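Local coordinates for axin interactor, dorsalization associated protein (Danio rerio, PDB 2QZQ), which acts as a ventralizing factor in the embryo, binding axin, disrupting axin homodimers and so inhibiting axin-mediated JNK activation, at residues S39-N44 and A85-F90; Y35-V40 and N49-T54; C104-E109 and I120-K125; L16-E21 and V71-H76. One frame throughout, in Å; residues are numbered along the deposited sequence.

The chain is the C-terminal C2 domain, an antiparallel beta sandwich. Residues 16-21 open interaction 4. Residues 35-40 and 39-44, which share strand 34-41, then open interactions 2 and 1. Interaction 2 closes first, when 49-54 turns back as a hairpin. It lies within the span of interaction 4, which closes at 71-76. Interaction 1 closes at 85-90, so interactions 1 and 4 cross. Interaction 3 follows in series as the hairpin of 104-109 and 120-125. Interaction 2 pairs 52-53 with 34-41, and interaction 1 pairs 34-41 with 85-94. Strand 85-94 borders 99-109, which interaction 3 pairs with 116-124. Interaction 4 pairs 15-24 with 64-72. Leu16 and Leu18 pack on Ile86, tying interaction 4 to interaction 1.

Interaction 1: S39-N44 and A85-F90; sequences SVKDLN and AIFFEF
Lys41 and Phe87 meet on one face of this antiparallel pair, their side chains crossing at about a right angle. Lys41 CG lies 3.7 Å from Phe87 CD2 and approaches the ring obliquely. The lysine chain bends at chi2 (-64°), which carries its end back over Ser39. There NZ makes a weak hydrogen bond to Ser39 OG (3.1 Å), while its salt bridge is to Asp47. Phe129 adds a cation-pi contact to Lys41 and an edge-to-face contact to the Phe87 ring. Ser39 OG sits 3.5 Å from Phe87 CB. It also donates to a water at 2.7 Å, and this water donates to Glu89 OE1 at 2.9 Å. On the other face Val40 CG2 packs against Ile86 CG1 at 4.2 Å, and Ile86 also touches Leu16 and Leu18 of strand 15-24. Four backbone bonds join the strands, two between Ser39 and Phe87 and two between Lys41 and Ala85. Lys41 N reaches Ala85 O at 2.9 Å. The two faces therefore differ in chemistry. One is purely apolar. The other mixes a ring with buried polar groups, and there the lysine charge is probably balanced by Asp47, with Ser39 OG and the Phe129 ring as weaker partners.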
loop_
_atom_site.group_PDB
_atom_site.type_symbol
_atom_site.label_atom_id
_atom_site.label_comp_id
_atom_site.label_asym_id
_atom_site.label_seq_id
_atom_site.Cartn_x
_atom_site.Cartn_y
_atom_site.Cartn_z
ATOM N N SER A 39 -4.486 -0.923 3.796
ATOM C CA SER A 39 -5.524 -1.672 4.439
ATOM C C SER A 39 -5.285 -3.180 4.199
ATOM O O SER A 39 -4.558 -3.561 3.280
ATOM C CB SER A 39 -6.899 -1.246 3.913
ATOM O OG SER A 39 -7.050 -1.475 2.519
ATOM N N VAL A 40 -5.888 -4.004 5.059
ATOM C CA VAL A 40 -5.868 -5.457 4.900
ATOM C C VAL A 40 -7.326 -5.895 4.788
ATOM O O VAL A 40 -8.123 -5.668 5.721
ATOM C CB VAL A 40 -5.171 -6.149 6.084
ATOM C CG1 VAL A 40 -5.090 -7.665 5.851
ATOM C CG2 VAL A 40 -3.741 -5.576 6.276
ATOM N N LYS A 41 -7.672 -6.483 3.644
ATOM C CA LYS A 41 -9.061 -6.823 3.314
ATOM C C LYS A 41 -9.221 -8.325 3.206
ATOM O O LYS A 41 -8.311 -8.991 2.726
ATOM C CB LYS A 41 -9.477 -6.194 1.964
ATOM C CG LYS A 41 -9.461 -4.642 1.907
ATOM C CD LYS A 41 -10.467 -4.022 2.840
ATOM C CE LYS A 41 -10.924 -2.641 2.331
ATOM N NZ LYS A 41 -10.147 -1.544 2.902
ATOM N N ASP A 42 -10.370 -8.857 3.630
ATOM C CA ASP A 42 -10.661 -10.286 3.389
ATOM C C ASP A 42 -11.038 -10.541 1.929
ATOM O O ASP A 42 -11.062 -9.615 1.104
ATOM C CB ASP A 42 -11.678 -10.892 4.397
ATOM C CG ASP A 42 -13.111 -10.370 4.231
ATOM O OD1 ASP A 42 -13.440 -9.702 3.233
ATOM O OD2 ASP A 42 -13.937 -10.633 5.137
ATOM N N LEU A 43 -11.327 -11.797 1.608
ATOM C CA LEU A 43 -11.797 -12.159 0.261
ATOM C C LEU A 43 -12.924 -11.300 -0.262
ATOM O O LEU A 43 -13.040 -11.090 -1.469
ATOM C CB LEU A 43 -12.320 -13.582 0.242
ATOM C CG LEU A 43 -11.398 -14.673 -0.232
ATOM C CD1 LEU A 43 -12.269 -15.911 -0.331
ATOM C CD2 LEU A 43 -10.751 -14.319 -1.566
ATOM N N ASN A 44 -13.792 -10.869 0.642
ATOM C CA ASN A 44 -14.972 -10.122 0.233
ATOM C C ASN A 44 -14.775 -8.615 0.280
ATOM O O ASN A 44 -15.736 -7.873 0.128
ATOM C CB ASN A 44 -16.192 -10.548 1.048
ATOM C CG ASN A 44 -16.542 -12.033 0.853
ATOM O OD1 ASN A 44 -16.724 -12.761 1.825
ATOM N ND2 ASN A 44 -16.629 -12.473 -0.398
ATOM N N ALA A 85 -5.808 -9.879 1.512
ATOM C CA ALA A 85 -4.842 -9.143 0.704
ATOM C C ALA A 85 -4.559 -7.803 1.374
ATOM O O ALA A 85 -5.425 -7.232 2.050
ATOM C CB ALA A 85 -5.372 -8.917 -0.687
ATOM N N ILE A 86 -3.341 -7.325 1.190
ATOM C CA ILE A 86 -2.940 -6.002 1.651
ATOM C C ILE A 86 -3.042 -5.035 0.448
ATOM O O ILE A 86 -2.427 -5.271 -0.607
ATOM C CB ILE A 86 -1.491 -6.015 2.199
ATOM C CG1 ILE A 86 -1.287 -7.172 3.211
ATOM C CG2 ILE A 86 -1.128 -4.674 2.888
ATOM C CD1 ILE A 86 0.149 -7.285 3.691
ATOM N N PHE A 87 -3.788 -3.949 0.636
ATOM C CA PHE A 87 -3.980 -2.915 -0.390
ATOM C C PHE A 87 -3.177 -1.668 -0.086
ATOM O O PHE A 87 -2.983 -1.325 1.072
ATOM C CB PHE A 87 -5.458 -2.528 -0.440
ATOM C CG PHE A 87 -6.283 -3.472 -1.233
ATOM C CD1 PHE A 87 -6.572 -3.195 -2.559
ATOM C CD2 PHE A 87 -6.759 -4.649 -0.662
ATOM C CE1 PHE A 87 -7.348 -4.125 -3.335
ATOM C CE2 PHE A 87 -7.513 -5.561 -1.412
ATOM C CZ PHE A 87 -7.802 -5.289 -2.750
ATOM N N PHE A 88 -2.710 -1.001 -1.145
ATOM C CA PHE A 88 -1.974 0.238 -1.066
ATOM C C PHE A 88 -2.686 1.134 -2.057
ATOM O O PHE A 88 -2.693 0.824 -3.248
ATOM C CB PHE A 88 -0.514 0.048 -1.510
ATOM C CG PHE A 88 0.170 -1.077 -0.799
ATOM C CD1 PHE A 88 0.909 -0.845 0.346
ATOM C CD2 PHE A 88 -0.003 -2.391 -1.241
ATOM C CE1 PHE A 88 1.514 -1.920 1.040
ATOM C CE2 PHE A 88 0.596 -3.441 -0.569
ATOM C CZ PHE A 88 1.332 -3.208 0.581
ATOM N N GLU A 89 -3.352 2.162 -1.541
ATOM C CA GLU A 89 -4.102 3.116 -2.383
ATOM C C GLU A 89 -3.362 4.433 -2.354
ATOM O O GLU A 89 -3.163 4.982 -1.287
ATOM C CB GLU A 89 -5.499 3.339 -1.836
ATOM C CG GLU A 89 -6.406 2.116 -1.918
ATOM C CD GLU A 89 -7.755 2.397 -1.306
ATOM O OE1 GLU A 89 -7.847 2.389 -0.058
ATOM O OE2 GLU A 89 -8.697 2.646 -2.075
ATOM N N PHE A 90 -2.972 4.916 -3.530
ATOM C CA PHE A 90 -2.267 6.169 -3.661
ATOM C C PHE A 90 -3.300 7.277 -3.815
ATOM O O PHE A 90 -4.143 7.237 -4.714
ATOM C CB PHE A 90 -1.337 6.134 -4.855
ATOM C CG PHE A 90 -0.618 7.436 -5.105
ATOM C CD1 PHE A 90 0.615 7.674 -4.543
ATOM C CD2 PHE A 90 -1.210 8.427 -5.904
ATOM C CE1 PHE A 90 1.273 8.895 -4.786
ATOM C CE2 PHE A 90 -0.583 9.617 -6.145
ATOM C CZ PHE A 90 0.675 9.857 -5.589
HETATM O O HOH W 1 -5.945 0.633 1.210
#

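Interaction 2: Y35-V40 and N49-T54; sequences YITVSV and NPVQDT
Thr37 and Asp53 are a non-hydrogen-bonded pair whose side chains lie side by side and point the same way. Thr37 OG1 donates to Asp53 OD1 at 2.6 Å, from above the carboxylate plane (48° out of it). Lys91 also bonds to this hydroxyl. Thr54 OG1, turned back between its own N and carbonyl carbon (chi1 73°), accepts from Ile36 N at 3.1 Å. Backbone bonds run both ways between Val38 and Gln52, and Thr54 N donates to Ile36 O at 2.8 Å. Waters extend the pairing. One joins Tyr35 OH to Asp53 OD2. Another is held by Val38 O, Pro50 O and Gln52 NE2, and a third joins Val40 N to Asn49 O. Gln52 OE1 accepts from Leu4 N, and NE2 also donates to Glu72 O. In the packing, Ile36 CB lies 4.1 Å from Thr54 CG2. Tyr35 crosses Asp53 with ring and carboxylate 52° apart. This is a beta hairpin, with short strand 52-53 at one edge of the C2 sheet, within a region that probably binds axin.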
loop_
_atom_site.group_PDB
_atom_site.type_symbol
_atom_site.label_atom_id
_atom_site.label_comp_id
_atom_site.label_asym_id
_atom_site.label_seq_id
_atom_site.Cartn_x
_atom_site.Cartn_y
_atom_site.Cartn_z
ATOM N N TYR A 35 -0.234 10.688 -0.640
ATOM C CA TYR A 35 -0.041 9.733 0.454
ATOM C C TYR A 35 -0.628 8.379 0.098
ATOM O O TYR A 35 -1.250 8.215 -0.946
ATOM C CB TYR A 35 -0.605 10.243 1.784
ATOM C CG TYR A 35 -2.112 10.348 1.846
ATOM C CD1 TYR A 35 -2.779 11.485 1.350
ATOM C CD2 TYR A 35 -2.876 9.323 2.403
ATOM C CE1 TYR A 35 -4.177 11.586 1.415
ATOM C CE2 TYR A 35 -4.270 9.405 2.467
ATOM C CZ TYR A 35 -4.910 10.559 1.988
ATOM O OH TYR A 35 -6.286 10.639 2.053
ATOM N N ILE A 36 -0.399 7.402 0.968
ATOM C CA ILE A 36 -0.900 6.041 0.719
ATOM C C ILE A 36 -1.689 5.534 1.900
ATOM O O ILE A 36 -1.283 5.704 3.048
ATOM C CB ILE A 36 0.258 5.074 0.350
ATOM C CG1 ILE A 36 0.819 5.455 -1.027
ATOM C CG2 ILE A 36 -0.211 3.544 0.363
ATOM C CD1 ILE A 36 2.082 4.616 -1.459
ATOM N N THR A 37 -2.822 4.896 1.592
ATOM C CA THR A 37 -3.646 4.223 2.556
ATOM C C THR A 37 -3.384 2.740 2.397
ATOM O O THR A 37 -3.518 2.180 1.287
ATOM C CB THR A 37 -5.122 4.501 2.324
ATOM O OG1 THR A 37 -5.361 5.883 2.563
ATOM C CG2 THR A 37 -6.022 3.688 3.290
ATOM N N VAL A 38 -3.000 2.137 3.511
ATOM C CA VAL A 38 -2.717 0.703 3.584
ATOM C C VAL A 38 -3.815 0.044 4.418
ATOM O O VAL A 38 -4.059 0.411 5.581
ATOM C CB VAL A 38 -1.315 0.404 4.195
ATOM C CG1 VAL A 38 -1.003 -1.156 4.208
ATOM C CG2 VAL A 38 -0.201 1.176 3.478
ATOM N N SER A 39 -4.486 -0.923 3.796
ATOM C CA SER A 39 -5.524 -1.672 4.439
ATOM C C SER A 39 -5.285 -3.180 4.199
ATOM O O SER A 39 -4.558 -3.561 3.280
ATOM C CB SER A 39 -6.899 -1.246 3.913
ATOM O OG SER A 39 -7.050 -1.475 2.519
ATOM N N VAL A 40 -5.888 -4.004 5.059
ATOM C CA VAL A 40 -5.868 -5.457 4.900
ATOM C C VAL A 40 -7.326 -5.895 4.788
ATOM O O VAL A 40 -8.123 -5.668 5.721
ATOM C CB VAL A 40 -5.171 -6.149 6.084
ATOM C CG1 VAL A 40 -5.090 -7.665 5.851
ATOM C CG2 VAL A 40 -3.741 -5.576 6.276
ATOM N N ASN A 49 -8.395 -5.289 9.539
ATOM C CA ASN A 49 -7.518 -4.477 10.373
ATOM C C ASN A 49 -7.945 -3.007 10.262
ATOM O O ASN A 49 -8.661 -2.639 9.304
ATOM C CB ASN A 49 -6.071 -4.519 9.858
ATOM C CG ASN A 49 -5.372 -5.849 10.082
ATOM O OD1 ASN A 49 -5.933 -6.807 10.637
ATOM N ND2 ASN A 49 -4.123 -5.908 9.648
ATOM N N PRO A 50 -7.482 -2.156 11.211
ATOM C CA PRO A 50 -7.627 -0.703 11.039
ATOM C C PRO A 50 -6.819 -0.219 9.844
ATOM O O PRO A 50 -5.691 -0.683 9.619
ATOM C CB PRO A 50 -7.055 -0.117 12.334
ATOM C CG PRO A 50 -6.253 -1.217 12.948
ATOM C CD PRO A 50 -6.869 -2.502 12.507
ATOM N N VAL A 51 -7.416 0.707 9.105
ATOM C CA VAL A 51 -6.834 1.309 7.918
ATOM C C VAL A 51 -5.778 2.277 8.416
ATOM O O VAL A 51 -5.976 2.903 9.462
ATOM C CB VAL A 51 -7.955 1.996 7.086
ATOM C CG1 VAL A 51 -7.414 2.606 5.831
ATOM C CG2 VAL A 51 -9.029 0.960 6.714
ATOM N N GLN A 52 -4.652 2.376 7.713
ATOM C CA GLN A 52 -3.570 3.275 8.085
ATOM C C GLN A 52 -3.128 4.179 6.928
ATOM O O GLN A 52 -2.876 3.691 5.822
ATOM C CB GLN A 52 -2.352 2.492 8.545
ATOM C CG GLN A 52 -2.554 1.558 9.751
ATOM C CD GLN A 52 -1.308 0.772 10.026
ATOM O OE1 GLN A 52 -0.359 1.293 10.611
ATOM N NE2 GLN A 52 -1.274 -0.484 9.569
ATOM N N ASP A 53 -3.016 5.486 7.194
ATOM C CA ASP A 53 -2.539 6.449 6.188
ATOM C C ASP A 53 -1.096 6.822 6.426
ATOM O O ASP A 53 -0.725 7.188 7.551
ATOM C CB ASP A 53 -3.375 7.739 6.216
ATOM C CG ASP A 53 -4.767 7.560 5.687
ATOM O OD1 ASP A 53 -5.112 6.480 5.131
ATOM O OD2 ASP A 53 -5.546 8.535 5.810
ATOM N N THR A 54 -0.264 6.778 5.392
ATOM C CA THR A 54 1.061 7.362 5.545
ATOM C C THR A 54 0.884 8.875 5.747
ATOM O O THR A 54 -0.172 9.445 5.386
ATOM C CB THR A 54 2.044 7.141 4.364
ATOM O OG1 THR A 54 1.667 7.951 3.239
ATOM C CG2 THR A 54 2.185 5.631 3.950
HETATM O O HOH W 2 -7.462 8.692 3.657
HETATM O O HOH W 3 -3.748 -1.249 7.869
HETATM O O HOH W 4 -7.443 -2.457 6.839
#

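Interaction 3: C104-E109 and I120-K125; sequences CFAFME and IELYKK
Phe105 and Tyr123 form an antiparallel hydrogen-bonded pair, with Phe105 N to Tyr123 O at 2.9 Å and Tyr123 N to Phe105 O at 2.8 Å. They join the strands of a beta hairpin in the C2 sandwich. Tyr123 CB lies over one face of the Phe105 ring, 3.9 Å from its centroid, a CH-pi contact. Lys124 O comes to the edge of the same ring, 3.4 Å from CE1. Phe105 reaches both because its CG sits between the backbone N and the carbonyl carbon (chi1 68°). A serine here lacks the ring, which would probably leave Tyr123 CB without its CH-pi partner and open a gap beneath it. Phe107 CE1 meets Tyr123 CE2 at 4.0 Å. On the other face Ala106 CB packs on Ile120 CG2 (3.7 Å) and on Leu122 CD2, while Cys104 SG also touches Leu122 CD2. Beyond the pair, a water links Phe107 N to Glu121 O. Within segment 120-125, Tyr123 OH donates to the anti lone pair of Glu121 OE2 at 2.6 Å.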
loop_
_atom_site.group_PDB
_atom_site.type_symbol
_atom_site.label_atom_id
_atom_site.label_comp_id
_atom_site.label_asym_id
_atom_site.label_seq_id
_atom_site.Cartn_x
_atom_site.Cartn_y
_atom_site.Cartn_z
ATOM N N CYS A 104 -4.962 5.376 -7.857
ATOM C CA CYS A 104 -4.638 4.007 -8.265
ATOM C C CYS A 104 -4.361 3.193 -7.023
ATOM O O CYS A 104 -4.263 3.737 -5.920
ATOM C CB CYS A 104 -3.422 4.023 -9.206
ATOM S SG CYS A 104 -1.933 4.827 -8.476
ATOM N N PHE A 105 -4.266 1.879 -7.198
ATOM C CA PHE A 105 -3.998 0.990 -6.086
ATOM C C PHE A 105 -3.129 -0.210 -6.497
ATOM O O PHE A 105 -2.997 -0.565 -7.683
ATOM C CB PHE A 105 -5.302 0.507 -5.450
ATOM C CG PHE A 105 -6.112 -0.427 -6.347
ATOM C CD1 PHE A 105 -6.913 0.079 -7.362
ATOM C CD2 PHE A 105 -6.045 -1.806 -6.172
ATOM C CE1 PHE A 105 -7.665 -0.771 -8.173
ATOM C CE2 PHE A 105 -6.795 -2.687 -6.981
ATOM C CZ PHE A 105 -7.597 -2.176 -7.984
ATOM N N ALA A 106 -2.531 -0.818 -5.487
ATOM C CA ALA A 106 -1.748 -2.040 -5.653
ATOM C C ALA A 106 -2.240 -2.939 -4.550
ATOM O O ALA A 106 -2.731 -2.468 -3.521
ATOM C CB ALA A 106 -0.247 -1.752 -5.466
ATOM N N PHE A 107 -2.084 -4.245 -4.729
ATOM C CA PHE A 107 -2.386 -5.130 -3.636
ATOM C C PHE A 107 -1.427 -6.290 -3.659
ATOM O O PHE A 107 -0.760 -6.538 -4.670
ATOM C CB PHE A 107 -3.836 -5.625 -3.719
ATOM C CG PHE A 107 -4.133 -6.428 -4.957
ATOM C CD1 PHE A 107 -4.424 -5.805 -6.157
ATOM C CD2 PHE A 107 -4.104 -7.827 -4.914
ATOM C CE1 PHE A 107 -4.739 -6.554 -7.305
ATOM C CE2 PHE A 107 -4.369 -8.572 -6.042
ATOM C CZ PHE A 107 -4.698 -7.961 -7.231
HETATM N N MSE A 108 -1.357 -6.990 -2.534
HETATM C CA MSE A 108 -0.616 -8.239 -2.480
HETATM C C MSE A 108 -1.377 -9.295 -1.706
HETATM O O MSE A 108 -1.895 -9.020 -0.622
HETATM C CB MSE A 108 0.813 -8.053 -1.956
HETATM C CG MSE A 108 0.989 -7.284 -0.665
HETATM SE SE MSE A 108 2.957 -7.210 -0.239
HETATM C CE MSE A 108 3.048 -8.646 0.675
ATOM N N GLU A 109 -1.451 -10.490 -2.298
ATOM C CA GLU A 109 -2.052 -11.662 -1.664
ATOM C C GLU A 109 -1.131 -12.248 -0.587
ATOM O O GLU A 109 0.059 -11.946 -0.536
ATOM C CB GLU A 109 -2.412 -12.738 -2.708
ATOM C CG GLU A 109 -3.393 -12.320 -3.852
ATOM C CD GLU A 109 -4.855 -12.064 -3.411
ATOM O OE1 GLU A 109 -5.251 -12.396 -2.274
ATOM O OE2 GLU A 109 -5.641 -11.518 -4.224
ATOM N N ILE A 120 5.312 -3.893 -7.282
ATOM C CA ILE A 120 3.942 -4.265 -7.533
ATOM C C ILE A 120 3.355 -3.212 -8.482
ATOM O O ILE A 120 3.550 -2.000 -8.291
ATOM C CB ILE A 120 3.076 -4.268 -6.254
ATOM C CG1 ILE A 120 3.664 -5.166 -5.152
ATOM C CG2 ILE A 120 1.641 -4.705 -6.598
ATOM C CD1 ILE A 120 2.964 -4.998 -3.798
ATOM N N GLU A 121 2.637 -3.707 -9.492
ATOM C CA GLU A 121 1.981 -2.859 -10.498
ATOM C C GLU A 121 0.756 -2.112 -9.951
ATOM O O GLU A 121 0.104 -2.548 -8.972
ATOM C CB GLU A 121 1.586 -3.708 -11.730
ATOM C CG GLU A 121 0.337 -4.604 -11.528
ATOM C CD GLU A 121 0.636 -5.957 -10.869
ATOM O OE1 GLU A 121 1.706 -6.125 -10.251
ATOM O OE2 GLU A 121 -0.236 -6.848 -10.938
ATOM N N LEU A 122 0.426 -1.001 -10.608
ATOM C CA LEU A 122 -0.703 -0.173 -10.187
ATOM C C LEU A 122 -1.907 -0.362 -11.106
ATOM O O LEU A 122 -1.758 -0.433 -12.330
ATOM C CB LEU A 122 -0.324 1.317 -10.151
ATOM C CG LEU A 122 0.757 1.352 -9.037
ATOM C CD1 LEU A 122 1.938 2.199 -9.331
ATOM C CD2 LEU A 122 0.179 1.515 -7.656
ATOM N N TYR A 123 -3.076 -0.364 -10.486
ATOM C CA TYR A 123 -4.339 -0.464 -11.189
ATOM C C TYR A 123 -5.121 0.813 -10.992
ATOM O O TYR A 123 -5.012 1.437 -9.952
ATOM C CB TYR A 123 -5.120 -1.673 -10.665
ATOM C CG TYR A 123 -4.416 -2.956 -11.057
ATOM C CD1 TYR A 123 -4.415 -3.379 -12.388
ATOM C CD2 TYR A 123 -3.694 -3.699 -10.125
ATOM C CE1 TYR A 123 -3.743 -4.518 -12.793
ATOM C CE2 TYR A 123 -3.005 -4.850 -10.515
ATOM C CZ TYR A 123 -3.030 -5.242 -11.856
ATOM O OH TYR A 123 -2.383 -6.395 -12.244
ATOM N N LYS A 124 -5.899 1.194 -12.000
ATOM C CA LYS A 124 -6.652 2.449 -11.988
ATOM C C LYS A 124 -7.768 2.407 -10.943
ATOM O O LYS A 124 -8.378 1.339 -10.702
ATOM C CB LYS A 124 -7.278 2.693 -13.361
ATOM C CG LYS A 124 -6.329 2.840 -14.508
ATOM C CD LYS A 124 -7.082 3.051 -15.803
ATOM C CE LYS A 124 -6.135 3.501 -16.941
ATOM N NZ LYS A 124 -6.773 3.372 -18.308
ATOM N N LYS A 125 -8.021 3.552 -10.313
ATOM C CA LYS A 125 -9.221 3.773 -9.517
ATOM C C LYS A 125 -10.464 3.457 -10.373
ATOM O O LYS A 125 -10.375 3.504 -11.610
ATOM C CB LYS A 125 -9.292 5.240 -9.032
ATOM C CG LYS A 125 -9.192 6.296 -10.132
ATOM C CD LYS A 125 -10.543 6.928 -10.501
ATOM C CE LYS A 125 -11.184 7.637 -9.318
ATOM N NZ LYS A 125 -10.289 8.706 -8.783
HETATM O O HOH W 5 -1.259 -4.685 -7.560
HETATM O O HOH W 6 -1.123 -7.400 -7.952
#

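Interaction 4: L16-E21 and V71-H76; sequences LTLTIE and VEIQRH
Glu72 OE1 is gripped by three groups: the hydroxyl of Thr17, a water and Arg6. Thr17 OG1 donates to it at 2.7 Å, on the syn side and 26° out of the carboxylate plane. The water donates to Glu72 OE1 and also to Leu16 O, while Arg6 NE makes a salt bridge. The glutamate chain folds back at chi2 (-69°), which brings its carboxylate across Thr17, with OE2 3.6 Å from Thr17 CG2. Thr17 OG1 is bonded to His151 as well. A valine in place of Glu72 would probably leave Arg6 without its charge partner and the Thr17 hydroxyl without this acceptor. The backbones are antiparallel. Leu18 and Val71 exchange two bonds, with Val71 N to Leu18 O at 2.7 Å, and Ile73 N donates to Leu16 O at 3.0 Å. A second water joins Leu16 N to Ile73 O and Arg75 O. The other face is apolar. Leu16 CD2 lies alongside Ile73 CG1 at 4.0 Å, both side chains pointing the same way. Leu18 CD1 meets Ile73 CD1 at 4.1 Å, and Ile20 CD1 meets Val71 CG2 at 3.7 Å. Ile86 and Val38 of other strands pack onto this apolar face. The pair thus divides its chemistry: aliphatic groups fill the sandwich interior, while the carboxylate, probably charged, collects donors on the other face.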
loop_
_atom_site.group_PDB
_atom_site.type_symbol
_atom_site.label_atom_id
_atom_site.label_comp_id
_atom_site.label_asym_id
_atom_site.label_seq_id
_atom_site.Cartn_x
_atom_site.Cartn_y
_atom_site.Cartn_z
ATOM N N LEU A 16 4.656 -8.428 10.238
ATOM C CA LEU A 16 5.175 -7.933 8.984
ATOM C C LEU A 16 5.278 -6.418 9.017
ATOM O O LEU A 16 4.341 -5.738 9.445
ATOM C CB LEU A 16 4.279 -8.401 7.822
ATOM C CG LEU A 16 4.545 -7.854 6.403
ATOM C CD1 LEU A 16 5.864 -8.345 5.834
ATOM C CD2 LEU A 16 3.389 -8.185 5.482
ATOM N N THR A 17 6.455 -5.931 8.631
ATOM C CA THR A 17 6.691 -4.533 8.310
ATOM C C THR A 17 6.843 -4.378 6.808
ATOM O O THR A 17 7.633 -5.090 6.172
ATOM C CB THR A 17 7.948 -3.982 8.989
ATOM O OG1 THR A 17 7.872 -4.278 10.394
ATOM C CG2 THR A 17 8.055 -2.417 8.790
ATOM N N LEU A 18 6.068 -3.460 6.238
ATOM C CA LEU A 18 6.258 -3.103 4.832
ATOM C C LEU A 18 6.824 -1.708 4.743
ATOM O O LEU A 18 6.173 -0.740 5.195
ATOM C CB LEU A 18 4.939 -3.191 4.067
ATOM C CG LEU A 18 4.296 -4.572 4.018
ATOM C CD1 LEU A 18 2.866 -4.504 3.485
ATOM C CD2 LEU A 18 5.165 -5.542 3.232
ATOM N N THR A 19 8.038 -1.598 4.204
ATOM C CA THR A 19 8.644 -0.305 3.960
ATOM C C THR A 19 8.157 0.157 2.605
ATOM O O THR A 19 8.377 -0.507 1.606
ATOM C CB THR A 19 10.191 -0.411 3.911
ATOM O OG1 THR A 19 10.659 -1.007 5.129
ATOM C CG2 THR A 19 10.851 0.971 3.718
ATOM N N ILE A 20 7.496 1.301 2.566
ATOM C CA ILE A 20 7.092 1.861 1.288
ATOM C C ILE A 20 8.240 2.748 0.892
ATOM O O ILE A 20 8.493 3.797 1.521
ATOM C CB ILE A 20 5.778 2.682 1.389
ATOM C CG1 ILE A 20 4.612 1.817 1.900
ATOM C CG2 ILE A 20 5.473 3.379 0.059
ATOM C CD1 ILE A 20 3.351 2.633 2.249
ATOM N N GLU A 21 8.963 2.311 -0.136
ATOM C CA GLU A 21 10.154 3.019 -0.569
ATOM C C GLU A 21 9.754 4.170 -1.458
ATOM O O GLU A 21 10.015 5.316 -1.145
ATOM C CB GLU A 21 11.129 2.070 -1.272
ATOM C CG GLU A 21 11.547 0.928 -0.324
ATOM C CD GLU A 21 12.502 -0.094 -0.939
ATOM O OE1 GLU A 21 12.561 -0.214 -2.176
ATOM O OE2 GLU A 21 13.187 -0.791 -0.155
ATOM N N VAL A 71 5.335 0.661 7.380
ATOM C CA VAL A 71 3.967 0.432 7.794
ATOM C C VAL A 71 3.901 -0.921 8.514
ATOM O O VAL A 71 4.312 -1.941 7.962
ATOM C CB VAL A 71 2.975 0.487 6.588
ATOM C CG1 VAL A 71 1.551 0.220 7.033
ATOM C CG2 VAL A 71 3.077 1.861 5.885
ATOM N N GLU A 72 3.353 -0.910 9.730
ATOM C CA GLU A 72 3.219 -2.110 10.553
ATOM C C GLU A 72 1.868 -2.757 10.347
ATOM O O GLU A 72 0.822 -2.169 10.650
ATOM C CB GLU A 72 3.456 -1.779 12.053
ATOM C CG GLU A 72 4.757 -0.973 12.318
ATOM C CD GLU A 72 6.052 -1.761 12.077
ATOM O OE1 GLU A 72 6.022 -3.014 11.959
ATOM O OE2 GLU A 72 7.117 -1.120 12.016
ATOM N N ILE A 73 1.885 -3.979 9.816
ATOM C CA ILE A 73 0.642 -4.715 9.560
ATOM C C ILE A 73 0.049 -5.200 10.887
ATOM O O ILE A 73 0.716 -5.899 11.660
ATOM C CB ILE A 73 0.885 -5.864 8.541
ATOM C CG1 ILE A 73 1.304 -5.262 7.198
ATOM C CG2 ILE A 73 -0.374 -6.724 8.338
ATOM C CD1 ILE A 73 0.283 -4.267 6.630
ATOM N N GLN A 74 -1.202 -4.815 11.132
ATOM C CA GLN A 74 -1.828 -4.897 12.446
ATOM C C GLN A 74 -2.489 -6.239 12.732
ATOM O O GLN A 74 -3.578 -6.313 13.295
ATOM C CB GLN A 74 -2.827 -3.748 12.610
ATOM C CG GLN A 74 -2.146 -2.386 12.591
ATOM C CD GLN A 74 -1.253 -2.178 13.803
ATOM O OE1 GLN A 74 -1.725 -2.255 14.943
ATOM N NE2 GLN A 74 0.020 -1.903 13.572
ATOM N N ARG A 75 -1.818 -7.311 12.335
ATOM C CA ARG A 75 -2.203 -8.645 12.781
ATOM C C ARG A 75 -1.042 -9.594 12.548
ATOM O O ARG A 75 -0.381 -9.543 11.507
ATOM C CB ARG A 75 -3.472 -9.157 12.080
ATOM C CG ARG A 75 -4.182 -10.255 12.878
ATOM C CD ARG A 75 -5.286 -10.977 12.073
ATOM N NE ARG A 75 -6.516 -10.187 12.008
ATOM C CZ ARG A 75 -7.703 -10.648 11.616
ATOM N NH1 ARG A 75 -7.851 -11.916 11.251
ATOM N NH2 ARG A 75 -8.753 -9.834 11.591
ATOM N N HIS A 76 -0.799 -10.463 13.522
ATOM C CA HIS A 76 0.163 -11.562 13.327
ATOM C C HIS A 76 -0.230 -12.381 12.103
ATOM O O HIS A 76 -1.392 -12.738 11.921
ATOM C CB HIS A 76 0.288 -12.417 14.610
ATOM C CG HIS A 76 0.810 -11.643 15.782
ATOM N ND1 HIS A 76 -0.012 -10.910 16.612
ATOM C CD2 HIS A 76 2.070 -11.446 16.232
ATOM C CE1 HIS A 76 0.719 -10.310 17.536
ATOM N NE2 HIS A 76 1.988 -10.616 17.325
HETATM O O HOH W 7 1.920 -8.187 10.806
HETATM O O HOH W 8 4.611 -5.323 12.076
#